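Local atomic coordinates of FAD synthetase (Saccharomyces cerevisiae, PDB entry 2WSI), a protein that catalyses the adenylation of flavin mononucleotide by ATP, yielding the coenzyme FAD and diphosphate in the last step of FAD biosynthesis. Residues E111-L116 with I224-S230; Y217-T222 with Y287-L293; N229-H235 with L298-I304. All coordinates share one frame; numbering follows the deposited sequence.

The three contacts tie the chain after helix 215-218 to other parts of this PAPS reductase-family nucleotidyltransferase. Contact 1 pairs 224-230 with the start of helix 114-126, which follows strand 102-106 of the central sheet. Contact 2 joins the end of helix 215-218 to 287-293, and contact 3 joins 229-235 to the last modelled residues. The centres of contacts 1 and 2 lie about 15 Å apart, those of 1 and 3 about 12 Å and those of 2 and 3 about 10 Å. Contacts 1 and 3 share N229 and S230 and come in series; the segments of contact 2 alternate with those of both. These contacts probably help to hold the C-terminal segment, with R300, beside FAD.

Contact 1 (E111-L116 with I224-S230); sequences ETFPTL and IGGINNS. With SO4 (sulfate ion), chain B.
At the N-terminal end of helix 114-126, within the PAPS reductase-like domain, E111 and the N-cap residue F113 meet the loop 224-230. I227 N gives a hydrogen bond of 2.7 Å to E111 O and lies in the carbonyl plane. The E111 side chain crosses that of N228 at about a right angle, E111 CG 3.5 Å from N228 OD1. Over one face of the F113 ring sits I227 CA, offset toward the rim, in a CH-pi contact 4.1 Å from the centroid. I227 CG1 packs on F113 CD1 at 3.8 Å. S230 OG comes to the ring edge, 3.4 Å from F113 CE2. The I224 methyl CG2 approaches F113 CD2 at 3.9 Å, while CG1 (chi1 -59°) takes CD1 toward L116 CD1. G226 O accepts from S230 OG and N229 N on opposite faces of its plane, and N229 OD1 receives G226 N at 2.8 Å from above its carbonyl plane. A water joins F113 N to G225 O. I224 N gives a hydrogen bond to O3 of a sulfate, probably from the crystallisation liquor. Helix 274-279 packs on F113, P114 and I227 through D276, V275 and R279, and helix 215-218 touches F113 and I224 through L216.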
loop_
_atom_site.group_PDB
_atom_site.type_symbol
_atom_site.label_atom_id
_atom_site.label_comp_id
_atom_site.label_asym_id
_atom_site.label_seq_id
_atom_site.Cartn_x
_atom_site.Cartn_y
_atom_site.Cartn_z
ATOM N N GLU A 111 15.238 -8.350 -10.164
ATOM C CA GLU A 111 14.053 -9.157 -10.454
ATOM C C GLU A 111 12.734 -8.386 -10.324
ATOM O O GLU A 111 11.665 -8.978 -10.350
ATOM C CB GLU A 111 14.042 -10.396 -9.552
ATOM C CG GLU A 111 15.248 -11.296 -9.811
ATOM C CD GLU A 111 15.376 -11.676 -11.280
ATOM O OE1 GLU A 111 14.387 -12.179 -11.862
ATOM O OE2 GLU A 111 16.461 -11.466 -11.859
ATOM N N THR A 112 12.805 -7.067 -10.207
ATOM C CA THR A 112 11.587 -6.258 -10.040
ATOM C C THR A 112 10.798 -6.220 -11.350
ATOM O O THR A 112 11.364 -5.996 -12.407
ATOM C CB THR A 112 11.965 -4.823 -9.558
ATOM O OG1 THR A 112 12.611 -4.927 -8.286
ATOM C CG2 THR A 112 10.747 -3.920 -9.430
ATOM N N PHE A 113 9.494 -6.477 -11.305
ATOM C CA PHE A 113 8.684 -6.393 -12.536
ATOM C C PHE A 113 8.718 -4.987 -13.094
ATOM O O PHE A 113 8.473 -4.055 -12.360
ATOM C CB PHE A 113 7.213 -6.688 -12.269
ATOM C CG PHE A 113 6.918 -8.125 -11.987
ATOM C CD1 PHE A 113 6.723 -9.017 -13.040
ATOM C CD2 PHE A 113 6.783 -8.574 -10.674
ATOM C CE1 PHE A 113 6.441 -10.356 -12.797
ATOM C CE2 PHE A 113 6.495 -9.919 -10.410
ATOM C CZ PHE A 113 6.315 -10.808 -11.479
ATOM N N PRO A 114 8.947 -4.833 -14.409
ATOM C CA PRO A 114 8.866 -3.503 -15.047
ATOM C C PRO A 114 7.497 -2.837 -14.875
ATOM O O PRO A 114 7.408 -1.628 -14.764
ATOM C CB PRO A 114 9.109 -3.789 -16.530
ATOM C CG PRO A 114 9.672 -5.173 -16.604
ATOM C CD PRO A 114 9.322 -5.905 -15.351
ATOM N N THR A 115 6.432 -3.626 -14.869
ATOM C CA THR A 115 5.101 -3.084 -14.687
ATOM C C THR A 115 5.012 -2.365 -13.335
ATOM O O THR A 115 4.347 -1.335 -13.217
ATOM C CB THR A 115 4.032 -4.207 -14.714
ATOM O OG1 THR A 115 4.006 -4.828 -16.016
ATOM C CG2 THR A 115 2.655 -3.626 -14.398
ATOM N N LEU A 116 5.666 -2.943 -12.327
ATOM C CA LEU A 116 5.642 -2.407 -10.960
ATOM C C LEU A 116 6.552 -1.181 -10.883
ATOM O O LEU A 116 6.188 -0.182 -10.301
ATOM C CB LEU A 116 6.112 -3.463 -9.946
ATOM C CG LEU A 116 6.037 -2.961 -8.502
ATOM C CD1 LEU A 116 4.589 -2.914 -8.046
ATOM C CD2 LEU A 116 6.883 -3.788 -7.552
ATOM N N ILE A 224 2.773 -9.505 -4.781
ATOM C CA ILE A 224 3.786 -9.244 -5.800
ATOM C C ILE A 224 5.185 -9.355 -5.207
ATOM O O ILE A 224 5.522 -8.671 -4.238
ATOM C CB ILE A 224 3.610 -7.858 -6.479
ATOM C CG1 ILE A 224 2.238 -7.755 -7.152
ATOM C CG2 ILE A 224 4.704 -7.646 -7.516
ATOM C CD1 ILE A 224 1.884 -6.310 -7.641
ATOM N N GLY A 225 5.973 -10.257 -5.779
ATOM C CA GLY A 225 7.368 -10.410 -5.417
ATOM C C GLY A 225 8.183 -9.984 -6.623
ATOM O O GLY A 225 7.932 -8.923 -7.204
ATOM N N GLY A 226 9.144 -10.806 -7.008
ATOM C CA GLY A 226 9.943 -10.537 -8.186
ATOM C C GLY A 226 9.571 -11.453 -9.332
ATOM O O GLY A 226 8.741 -12.357 -9.190
ATOM N N ILE A 227 10.207 -11.230 -10.474
ATOM C CA ILE A 227 9.858 -11.923 -11.702
ATOM C C ILE A 227 9.971 -13.436 -11.509
ATOM O O ILE A 227 9.239 -14.216 -12.116
ATOM C CB ILE A 227 10.798 -11.492 -12.847
ATOM C CG1 ILE A 227 10.339 -10.160 -13.439
ATOM C CG2 ILE A 227 10.837 -12.551 -13.934
ATOM C CD1 ILE A 227 11.419 -9.421 -14.195
ATOM N N ASN A 228 10.889 -13.838 -10.644
ATOM C CA ASN A 228 11.202 -15.249 -10.507
ATOM C C ASN A 228 10.534 -15.924 -9.315
ATOM O O ASN A 228 10.532 -17.151 -9.236
ATOM C CB ASN A 228 12.715 -15.439 -10.415
ATOM C CG ASN A 228 13.324 -14.714 -9.232
ATOM O OD1 ASN A 228 12.834 -13.665 -8.805
ATOM N ND2 ASN A 228 14.408 -15.263 -8.702
ATOM N N ASN A 229 9.977 -15.147 -8.386
ATOM C CA ASN A 229 9.426 -15.731 -7.168
ATOM C C ASN A 229 7.935 -15.452 -6.938
ATOM O O ASN A 229 7.438 -15.626 -5.813
ATOM C CB ASN A 229 10.254 -15.295 -5.947
ATOM C CG ASN A 229 10.095 -13.819 -5.614
ATOM O OD1 ASN A 229 8.995 -13.270 -5.657
ATOM N ND2 ASN A 229 11.199 -13.177 -5.243
ATOM N N SER A 230 7.222 -15.025 -7.984
ATOM C CA SER A 230 5.785 -14.749 -7.843
ATOM C C SER A 230 5.015 -14.860 -9.158
ATOM O O SER A 230 5.491 -14.461 -10.212
ATOM C CB SER A 230 5.551 -13.376 -7.204
ATOM O OG SER A 230 5.939 -12.331 -8.078
HETATM S S SO4 B . 1.575 -7.166 -1.961
HETATM O O1 SO4 B . 2.766 -7.983 -1.820
HETATM O O2 SO4 B . 1.994 -5.774 -2.089
HETATM O O3 SO4 B . 0.865 -7.585 -3.170
HETATM O O4 SO4 B . 0.768 -7.247 -0.749
HETATM O O HOH W 1 8.570 -6.604 -8.455
#

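Contact 2 (Y217-T222 with Y287-L293); sequences YGKGFT and YYPGWYL. With SO4 (sulfate ion), chain B.
Y217 O meets the turn at G290 through the hydrogen bond that crosses this contact, G290 N to Y217 O at 2.9 Å. It is nearly straight, 169° at the hydrogen, with the donor tilted 21° from the carbonyl plane. G220 N reaches the same oxygen from the opposite face of that plane, so two backbone N-H groups grip it. CA-H...O contacts lie alongside: G220 CA approaches Y288 O at 3.1 Å, and G290 CA approaches F221 O at 3.3 Å. Both oxygens are buried and have no hydrogen-bond partner in the model. Glycine suits these positions, since a CB on G220 would run into Y287 CB and one on G290 into F221 O. The backbone angles of G220 by themselves also call for glycine, as a CB would be jammed against K219 O.

The side chains fill in around the backbone. CZ3 and CH2 of the W291 ring lie by the 217-218 backbone, CH2 3.9 Å from G218 CA. P289 CB stands over the centre of one face of the same ring. The T222 methyl CG2 meets L293 CB at 3.8 Å, and the two side chains cross at about a right angle. CG2 is anti to the carbonyl carbon of T222; OG1 takes the position between N and C (chi1 58°) and is hydrogen-bonded to E299 O and N233 ND2.

The contact joins the end of helix 215-218 to a 3-10 turn, 290-292, closed by Y292 N to P289 O and L293 N to G290 O. Farther out, Y217 OH donates to sulfate O3 at 2.6 Å, with that oxygen at the edge of the ring near its plane, and K64 holds both the sulfate and T222 O. W203 of helix 199-209 meets the Y217 ring edge-to-face and also packs on W291.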
loop_
_atom_site.group_PDB
_atom_site.type_symbol
_atom_site.label_atom_id
_atom_site.label_comp_id
_atom_site.label_asym_id
_atom_site.label_seq_id
_atom_site.Cartn_x
_atom_site.Cartn_y
_atom_site.Cartn_z
ATOM N N TYR A 217 -2.278 -6.934 -10.427
ATOM C CA TYR A 217 -3.442 -7.487 -9.709
ATOM C C TYR A 217 -4.580 -7.830 -10.688
ATOM O O TYR A 217 -5.320 -8.797 -10.500
ATOM C CB TYR A 217 -3.931 -6.512 -8.609
ATOM C CG TYR A 217 -2.876 -6.291 -7.550
ATOM C CD1 TYR A 217 -2.365 -7.359 -6.805
ATOM C CD2 TYR A 217 -2.356 -5.016 -7.311
ATOM C CE1 TYR A 217 -1.379 -7.145 -5.830
ATOM C CE2 TYR A 217 -1.353 -4.794 -6.353
ATOM C CZ TYR A 217 -0.880 -5.854 -5.613
ATOM O OH TYR A 217 0.129 -5.620 -4.691
ATOM N N GLY A 218 -4.721 -7.027 -11.735
ATOM C CA GLY A 218 -5.700 -7.317 -12.769
ATOM C C GLY A 218 -5.443 -8.650 -13.476
ATOM O O GLY A 218 -6.359 -9.237 -14.026
ATOM N N LYS A 219 -4.205 -9.127 -13.455
ATOM C CA LYS A 219 -3.855 -10.400 -14.103
ATOM C C LYS A 219 -3.879 -11.622 -13.164
ATOM O O LYS A 219 -3.467 -12.730 -13.548
ATOM C CB LYS A 219 -2.477 -10.304 -14.743
ATOM C CG LYS A 219 -2.350 -9.222 -15.829
ATOM C CD LYS A 219 -3.386 -9.388 -16.952
ATOM C CE LYS A 219 -3.002 -10.526 -17.899
ATOM N NZ LYS A 219 -3.627 -10.386 -19.259
ATOM N N GLY A 220 -4.356 -11.438 -11.935
ATOM C CA GLY A 220 -4.465 -12.573 -11.019
ATOM C C GLY A 220 -3.428 -12.644 -9.923
ATOM O O GLY A 220 -3.482 -13.541 -9.089
ATOM N N PHE A 221 -2.468 -11.712 -9.896
ATOM C CA PHE A 221 -1.578 -11.647 -8.751
ATOM C C PHE A 221 -2.377 -11.271 -7.504
ATOM O O PHE A 221 -3.288 -10.439 -7.580
ATOM C CB PHE A 221 -0.438 -10.627 -8.991
ATOM C CG PHE A 221 0.614 -11.116 -9.968
ATOM C CD1 PHE A 221 1.858 -11.547 -9.518
ATOM C CD2 PHE A 221 0.347 -11.175 -11.320
ATOM C CE1 PHE A 221 2.818 -12.009 -10.409
ATOM C CE2 PHE A 221 1.305 -11.632 -12.206
ATOM C CZ PHE A 221 2.533 -12.051 -11.752
ATOM N N THR A 222 -2.034 -11.873 -6.362
ATOM C CA THR A 222 -2.573 -11.433 -5.070
ATOM C C THR A 222 -1.448 -10.966 -4.146
ATOM O O THR A 222 -1.670 -10.480 -3.045
ATOM C CB THR A 222 -3.337 -12.570 -4.367
ATOM O OG1 THR A 222 -2.447 -13.687 -4.191
ATOM C CG2 THR A 222 -4.560 -12.957 -5.179
ATOM N N TYR A 287 -6.899 -16.258 -15.493
ATOM C CA TYR A 287 -6.980 -15.937 -14.060
ATOM C C TYR A 287 -7.944 -14.800 -13.734
ATOM O O TYR A 287 -7.940 -13.762 -14.391
ATOM C CB TYR A 287 -5.602 -15.564 -13.512
ATOM C CG TYR A 287 -4.625 -16.697 -13.494
ATOM C CD1 TYR A 287 -4.490 -17.503 -12.365
ATOM C CD2 TYR A 287 -3.841 -16.984 -14.611
ATOM C CE1 TYR A 287 -3.590 -18.564 -12.328
ATOM C CE2 TYR A 287 -2.927 -18.046 -14.590
ATOM C CZ TYR A 287 -2.818 -18.838 -13.446
ATOM O OH TYR A 287 -1.920 -19.883 -13.403
ATOM N N TYR A 288 -8.771 -15.012 -12.713
ATOM C CA TYR A 288 -9.542 -13.940 -12.110
ATOM C C TYR A 288 -8.596 -12.909 -11.482
ATOM O O TYR A 288 -7.523 -13.248 -11.021
ATOM C CB TYR A 288 -10.455 -14.476 -11.013
ATOM C CG TYR A 288 -11.646 -15.274 -11.519
ATOM C CD1 TYR A 288 -12.869 -14.656 -11.750
ATOM C CD2 TYR A 288 -11.554 -16.639 -11.728
ATOM C CE1 TYR A 288 -13.969 -15.371 -12.192
ATOM C CE2 TYR A 288 -12.656 -17.373 -12.174
ATOM C CZ TYR A 288 -13.853 -16.732 -12.407
ATOM O OH TYR A 288 -14.943 -17.446 -12.850
ATOM N N PRO A 289 -9.012 -11.649 -11.469
ATOM C CA PRO A 289 -8.242 -10.588 -10.802
ATOM C C PRO A 289 -8.023 -10.910 -9.329
ATOM O O PRO A 289 -8.811 -11.639 -8.732
ATOM C CB PRO A 289 -9.140 -9.359 -10.955
ATOM C CG PRO A 289 -9.892 -9.612 -12.224
ATOM C CD PRO A 289 -10.132 -11.119 -12.255
ATOM N N GLY A 290 -6.966 -10.347 -8.751
ATOM C CA GLY A 290 -6.599 -10.623 -7.371
ATOM C C GLY A 290 -7.719 -10.380 -6.375
ATOM O O GLY A 290 -7.794 -11.051 -5.352
ATOM N N TRP A 291 -8.573 -9.403 -6.654
ATOM C CA TRP A 291 -9.609 -9.010 -5.703
ATOM C C TRP A 291 -10.746 -10.044 -5.642
ATOM O O TRP A 291 -11.726 -9.877 -4.912
ATOM C CB TRP A 291 -10.146 -7.592 -6.006
ATOM C CG TRP A 291 -10.543 -7.302 -7.443
ATOM C CD1 TRP A 291 -11.786 -7.457 -8.006
ATOM C CD2 TRP A 291 -9.715 -6.740 -8.458
ATOM N NE1 TRP A 291 -11.761 -7.071 -9.327
ATOM C CE2 TRP A 291 -10.505 -6.618 -9.628
ATOM C CE3 TRP A 291 -8.366 -6.352 -8.508
ATOM C CZ2 TRP A 291 -9.995 -6.120 -10.825
ATOM C CZ3 TRP A 291 -7.864 -5.851 -9.707
ATOM C CH2 TRP A 291 -8.680 -5.737 -10.842
ATOM N N TYR A 292 -10.589 -11.124 -6.393
ATOM C CA TYR A 292 -11.453 -12.304 -6.235
ATOM C C TYR A 292 -10.922 -13.255 -5.170
ATOM O O TYR A 292 -11.575 -14.256 -4.849
ATOM C CB TYR A 292 -11.615 -13.067 -7.564
ATOM C CG TYR A 292 -12.649 -12.444 -8.455
ATOM C CD1 TYR A 292 -13.939 -12.950 -8.519
ATOM C CD2 TYR A 292 -12.347 -11.319 -9.207
ATOM C CE1 TYR A 292 -14.903 -12.353 -9.330
ATOM C CE2 TYR A 292 -13.299 -10.718 -10.025
ATOM C CZ TYR A 292 -14.566 -11.239 -10.078
ATOM O OH TYR A 292 -15.486 -10.622 -10.876
ATOM N N LEU A 293 -9.738 -12.973 -4.628
ATOM C CA LEU A 293 -9.275 -13.734 -3.478
ATOM C C LEU A 293 -9.526 -12.983 -2.156
ATOM O O LEU A 293 -9.124 -11.826 -1.994
ATOM C CB LEU A 293 -7.808 -14.083 -3.603
ATOM C CG LEU A 293 -7.371 -15.028 -2.490
ATOM C CD1 LEU A 293 -7.548 -16.467 -2.973
ATOM C CD2 LEU A 293 -5.940 -14.791 -2.057
HETATM S S SO4 B . 1.575 -7.166 -1.961
HETATM O O1 SO4 B . 2.766 -7.983 -1.820
HETATM O O2 SO4 B . 1.994 -5.774 -2.089
HETATM O O3 SO4 B . 0.865 -7.585 -3.170
HETATM O O4 SO4 B . 0.768 -7.247 -0.749
#

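Contact 3 (N229-H235 with L298-I304); sequences NSLPNPH and LERAGRI. With FAD (flavin-adenine dinucleotide), chain C.
S230 and R303 form a single beta bridge, flanked by L231 N to G302 O at 2.8 Å and a weak bond from I304 N to N229 O, while two type I turns, L298-A301 and R300-R303, fold the C-terminal segment. N233 spans the two segments. Its CG is anti to the backbone N (chi1 -165°), and ND2 donates to L298 O at 2.8 Å, with that oxygen close to the amide plane. A301 N reaches L298 O from the other face of its plane. The second amide atom, N233 OD1, takes H235 N on a lone pair at 2.9 Å and closes an Asx turn. A leucine in place of N233 would probably leave L298 O without its cross-segment donor and H235 N without the acceptor of the turn.

The H235 ring lies beneath the L298 methyl CD1, which stands over its centre in a CH-pi contact, 3.8 Å from the centroid. A301 CB comes to the edge of that ring, 3.6 Å from H235 CD2. At the other end, bends at chi2 and chi3 turn the R303 chain so that its CD touches S230 CB at 3.4 Å and its guanidinium runs alongside the N229 amide, the planes 21° apart; R303 NH1 bonds S223 OG.

R300 NH1 reaches FAD O1P at 2.8 Å in a weak hydrogen bond. The bridge and turns probably help to place a cationic group at the FAD phosphate, where its positive charge would probably offset the charge of the diphosphate.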
loop_
_atom_site.group_PDB
_atom_site.type_symbol
_atom_site.label_atom_id
_atom_site.label_comp_id
_atom_site.label_asym_id
_atom_site.label_seq_id
_atom_site.Cartn_x
_atom_site.Cartn_y
_atom_site.Cartn_z
ATOM N N ASN A 229 9.977 -15.147 -8.386
ATOM C CA ASN A 229 9.426 -15.731 -7.168
ATOM C C ASN A 229 7.935 -15.452 -6.938
ATOM O O ASN A 229 7.438 -15.626 -5.813
ATOM C CB ASN A 229 10.254 -15.295 -5.947
ATOM C CG ASN A 229 10.095 -13.819 -5.614
ATOM O OD1 ASN A 229 8.995 -13.270 -5.657
ATOM N ND2 ASN A 229 11.199 -13.177 -5.243
ATOM N N SER A 230 7.222 -15.025 -7.984
ATOM C CA SER A 230 5.785 -14.749 -7.843
ATOM C C SER A 230 5.015 -14.860 -9.158
ATOM O O SER A 230 5.491 -14.461 -10.212
ATOM C CB SER A 230 5.551 -13.376 -7.204
ATOM O OG SER A 230 5.939 -12.331 -8.078
ATOM N N LEU A 231 3.806 -15.408 -9.068
ATOM C CA LEU A 231 2.951 -15.661 -10.226
ATOM C C LEU A 231 1.539 -15.309 -9.869
ATOM O O LEU A 231 1.239 -15.091 -8.706
ATOM C CB LEU A 231 2.926 -17.148 -10.562
ATOM C CG LEU A 231 4.221 -17.923 -10.411
ATOM C CD1 LEU A 231 3.929 -19.426 -10.392
ATOM C CD2 LEU A 231 5.122 -17.540 -11.555
ATOM N N PRO A 232 0.648 -15.333 -10.860
ATOM C CA PRO A 232 -0.786 -15.226 -10.591
ATOM C C PRO A 232 -1.219 -16.324 -9.630
ATOM O O PRO A 232 -0.592 -17.390 -9.567
ATOM C CB PRO A 232 -1.424 -15.407 -11.973
ATOM C CG PRO A 232 -0.321 -15.106 -12.943
ATOM C CD PRO A 232 0.933 -15.539 -12.284
ATOM N N ASN A 233 -2.260 -16.073 -8.849
ATOM C CA ASN A 233 -2.593 -17.006 -7.782
ATOM C C ASN A 233 -3.276 -18.260 -8.364
ATOM O O ASN A 233 -4.284 -18.144 -9.053
ATOM C CB ASN A 233 -3.495 -16.333 -6.747
ATOM C CG ASN A 233 -3.580 -17.124 -5.453
ATOM O OD1 ASN A 233 -3.877 -18.318 -5.456
ATOM N ND2 ASN A 233 -3.368 -16.453 -4.341
ATOM N N PRO A 234 -2.718 -19.455 -8.101
ATOM C CA PRO A 234 -3.290 -20.671 -8.723
ATOM C C PRO A 234 -4.743 -20.901 -8.319
ATOM O O PRO A 234 -5.485 -21.561 -9.043
ATOM C CB PRO A 234 -2.393 -21.810 -8.204
ATOM C CG PRO A 234 -1.651 -21.261 -7.020
ATOM C CD PRO A 234 -1.572 -19.746 -7.214
ATOM N N HIS A 235 -5.150 -20.335 -7.180
ATOM C CA HIS A 235 -6.535 -20.418 -6.746
ATOM C C HIS A 235 -7.458 -19.480 -7.518
ATOM O O HIS A 235 -8.679 -19.542 -7.343
ATOM C CB HIS A 235 -6.641 -20.201 -5.227
ATOM C CG HIS A 235 -5.810 -21.162 -4.439
ATOM N ND1 HIS A 235 -6.208 -22.463 -4.194
ATOM C CD2 HIS A 235 -4.583 -21.032 -3.881
ATOM C CE1 HIS A 235 -5.267 -23.084 -3.503
ATOM N NE2 HIS A 235 -4.271 -22.240 -3.302
ATOM N N LEU A 298 -4.465 -17.922 1.640
ATOM C CA LEU A 298 -4.050 -18.262 0.289
ATOM C C LEU A 298 -3.368 -17.096 -0.444
ATOM O O LEU A 298 -3.029 -17.219 -1.619
ATOM C CB LEU A 298 -5.270 -18.705 -0.515
ATOM C CG LEU A 298 -5.941 -20.003 -0.026
ATOM C CD1 LEU A 298 -7.104 -20.392 -0.943
ATOM C CD2 LEU A 298 -4.913 -21.105 0.042
ATOM N N GLU A 299 -3.159 -15.992 0.266
ATOM C CA GLU A 299 -2.678 -14.748 -0.339
ATOM C C GLU A 299 -1.323 -14.912 -1.016
ATOM O O GLU A 299 -1.064 -14.341 -2.081
ATOM C CB GLU A 299 -2.607 -13.640 0.727
ATOM C CG GLU A 299 -2.179 -12.271 0.198
ATOM C CD GLU A 299 -2.484 -11.110 1.182
ATOM O OE1 GLU A 299 -3.181 -11.341 2.179
ATOM O OE2 GLU A 299 -2.040 -9.967 0.934
ATOM N N ARG A 300 -0.441 -15.690 -0.409
ATOM C CA ARG A 300 0.899 -15.814 -0.950
ATOM C C ARG A 300 1.066 -17.101 -1.773
ATOM O O ARG A 300 2.180 -17.535 -2.007
ATOM C CB ARG A 300 1.919 -15.781 0.192
ATOM C CG ARG A 300 1.957 -14.437 0.918
ATOM C CD ARG A 300 3.042 -14.420 1.960
ATOM N NE ARG A 300 4.356 -14.521 1.341
ATOM C CZ ARG A 300 5.134 -13.480 1.055
ATOM N NH1 ARG A 300 4.741 -12.247 1.343
ATOM N NH2 ARG A 300 6.312 -13.680 0.483
ATOM N N ALA A 301 -0.041 -17.682 -2.226
ATOM C CA ALA A 301 0.015 -18.987 -2.896
ATOM C C ALA A 301 0.761 -18.937 -4.230
ATOM O O ALA A 301 1.334 -19.942 -4.659
ATOM C CB ALA A 301 -1.374 -19.565 -3.089
ATOM N N GLY A 302 0.769 -17.780 -4.880
ATOM C CA GLY A 302 1.569 -17.605 -6.084
ATOM C C GLY A 302 3.049 -17.284 -5.846
ATOM O O GLY A 302 3.795 -17.068 -6.807
ATOM N N ARG A 303 3.473 -17.260 -4.582
ATOM C CA ARG A 303 4.861 -16.974 -4.214
ATOM C C ARG A 303 5.716 -18.232 -3.919
ATOM O O ARG A 303 5.195 -19.342 -3.820
ATOM C CB ARG A 303 4.884 -16.075 -2.978
ATOM C CG ARG A 303 4.031 -14.826 -3.095
ATOM C CD ARG A 303 4.739 -13.795 -3.928
ATOM N NE ARG A 303 6.048 -13.462 -3.369
ATOM C CZ ARG A 303 6.283 -12.427 -2.569
ATOM N NH1 ARG A 303 5.301 -11.614 -2.230
ATOM N NH2 ARG A 303 7.505 -12.198 -2.107
ATOM N N ILE A 304 7.024 -18.021 -3.759
ATOM C CA ILE A 304 8.000 -19.070 -3.412
ATOM C C ILE A 304 8.400 -19.857 -4.646
ATOM O O ILE A 304 7.883 -19.612 -5.734
ATOM C CB ILE A 304 7.483 -20.040 -2.305
ATOM C CG1 ILE A 304 7.465 -19.346 -0.940
ATOM C CG2 ILE A 304 8.342 -21.308 -2.226
ATOM C CD1 ILE A 304 6.293 -18.411 -0.746
HETATM P PA FAD C . 7.027 -7.474 1.957
HETATM O O1A FAD C . 6.737 -8.053 0.599
HETATM O O2A FAD C . 8.499 -7.525 2.264
HETATM O O5B FAD C . 6.416 -5.987 2.169
HETATM C C5B FAD C . 6.290 -5.491 3.489
HETATM C C4B FAD C . 6.491 -3.973 3.460
HETATM O O4B FAD C . 7.859 -3.682 3.345
HETATM C C3B FAD C . 5.827 -3.337 2.254
HETATM O O3B FAD C . 4.493 -2.983 2.522
HETATM C C2B FAD C . 6.699 -2.117 2.025
HETATM O O2B FAD C . 6.299 -1.057 2.868
HETATM C C1B FAD C . 8.059 -2.604 2.451
HETATM N N9A FAD C . 8.767 -3.099 1.260
HETATM C C8A FAD C . 8.846 -4.384 0.786
HETATM N N7A FAD C . 9.620 -4.392 -0.333
HETATM C C5A FAD C . 10.008 -3.113 -0.574
HETATM C C6A FAD C . 10.779 -2.537 -1.564
HETATM N N6A FAD C . 11.336 -3.257 -2.555
HETATM N N1A FAD C . 11.010 -1.194 -1.503
HETATM C C2A FAD C . 10.490 -0.403 -0.499
HETATM N N3A FAD C . 9.690 -0.975 0.463
HETATM C C4A FAD C . 9.490 -2.311 0.428
HETATM N N1 FAD C . 12.706 -8.157 9.479
HETATM C C2 FAD C . 13.248 -8.523 10.684
HETATM O O2 FAD C . 13.276 -9.708 11.016
HETATM N N3 FAD C . 13.766 -7.568 11.524
HETATM C C4 FAD C . 13.753 -6.237 11.167
HETATM O O4 FAD C . 14.227 -5.432 11.975
HETATM C C4X FAD C . 13.203 -5.858 9.939
HETATM N N5 FAD C . 13.164 -4.525 9.536
HETATM C C5X FAD C . 12.608 -4.170 8.323
HETATM C C6 FAD C . 12.565 -2.838 7.910
HETATM C C7 FAD C . 12.024 -2.511 6.664
HETATM C C7M FAD C . 11.973 -1.088 6.185
HETATM C C8 FAD C . 11.514 -3.515 5.851
HETATM C C8M FAD C . 10.906 -3.179 4.522
HETATM C C9 FAD C . 11.550 -4.833 6.269
HETATM C C9A FAD C . 12.102 -5.168 7.490
HETATM N N10 FAD C . 12.140 -6.493 7.873
HETATM C C10 FAD C . 12.667 -6.832 9.103
HETATM C "C1'" FAD C . 11.556 -7.548 6.973
HETATM C "C2'" FAD C . 10.052 -7.738 7.271
HETATM O "O2'" FAD C . 9.771 -7.947 8.634
HETATM C "C3'" FAD C . 9.427 -8.875 6.467
HETATM O "O3'" FAD C . 9.888 -10.106 6.969
HETATM C "C4'" FAD C . 9.773 -8.753 4.996
HETATM O "O4'" FAD C . 9.544 -7.432 4.551
HETATM C "C5'" FAD C . 8.906 -9.696 4.162
HETATM O "O5'" FAD C . 7.572 -9.636 4.631
HETATM P P FAD C . 6.332 -9.639 3.602
HETATM O O1P FAD C . 6.649 -10.545 2.436
HETATM O O2P FAD C . 5.048 -9.958 4.334
HETATM O O3P FAD C . 6.117 -8.150 3.070
#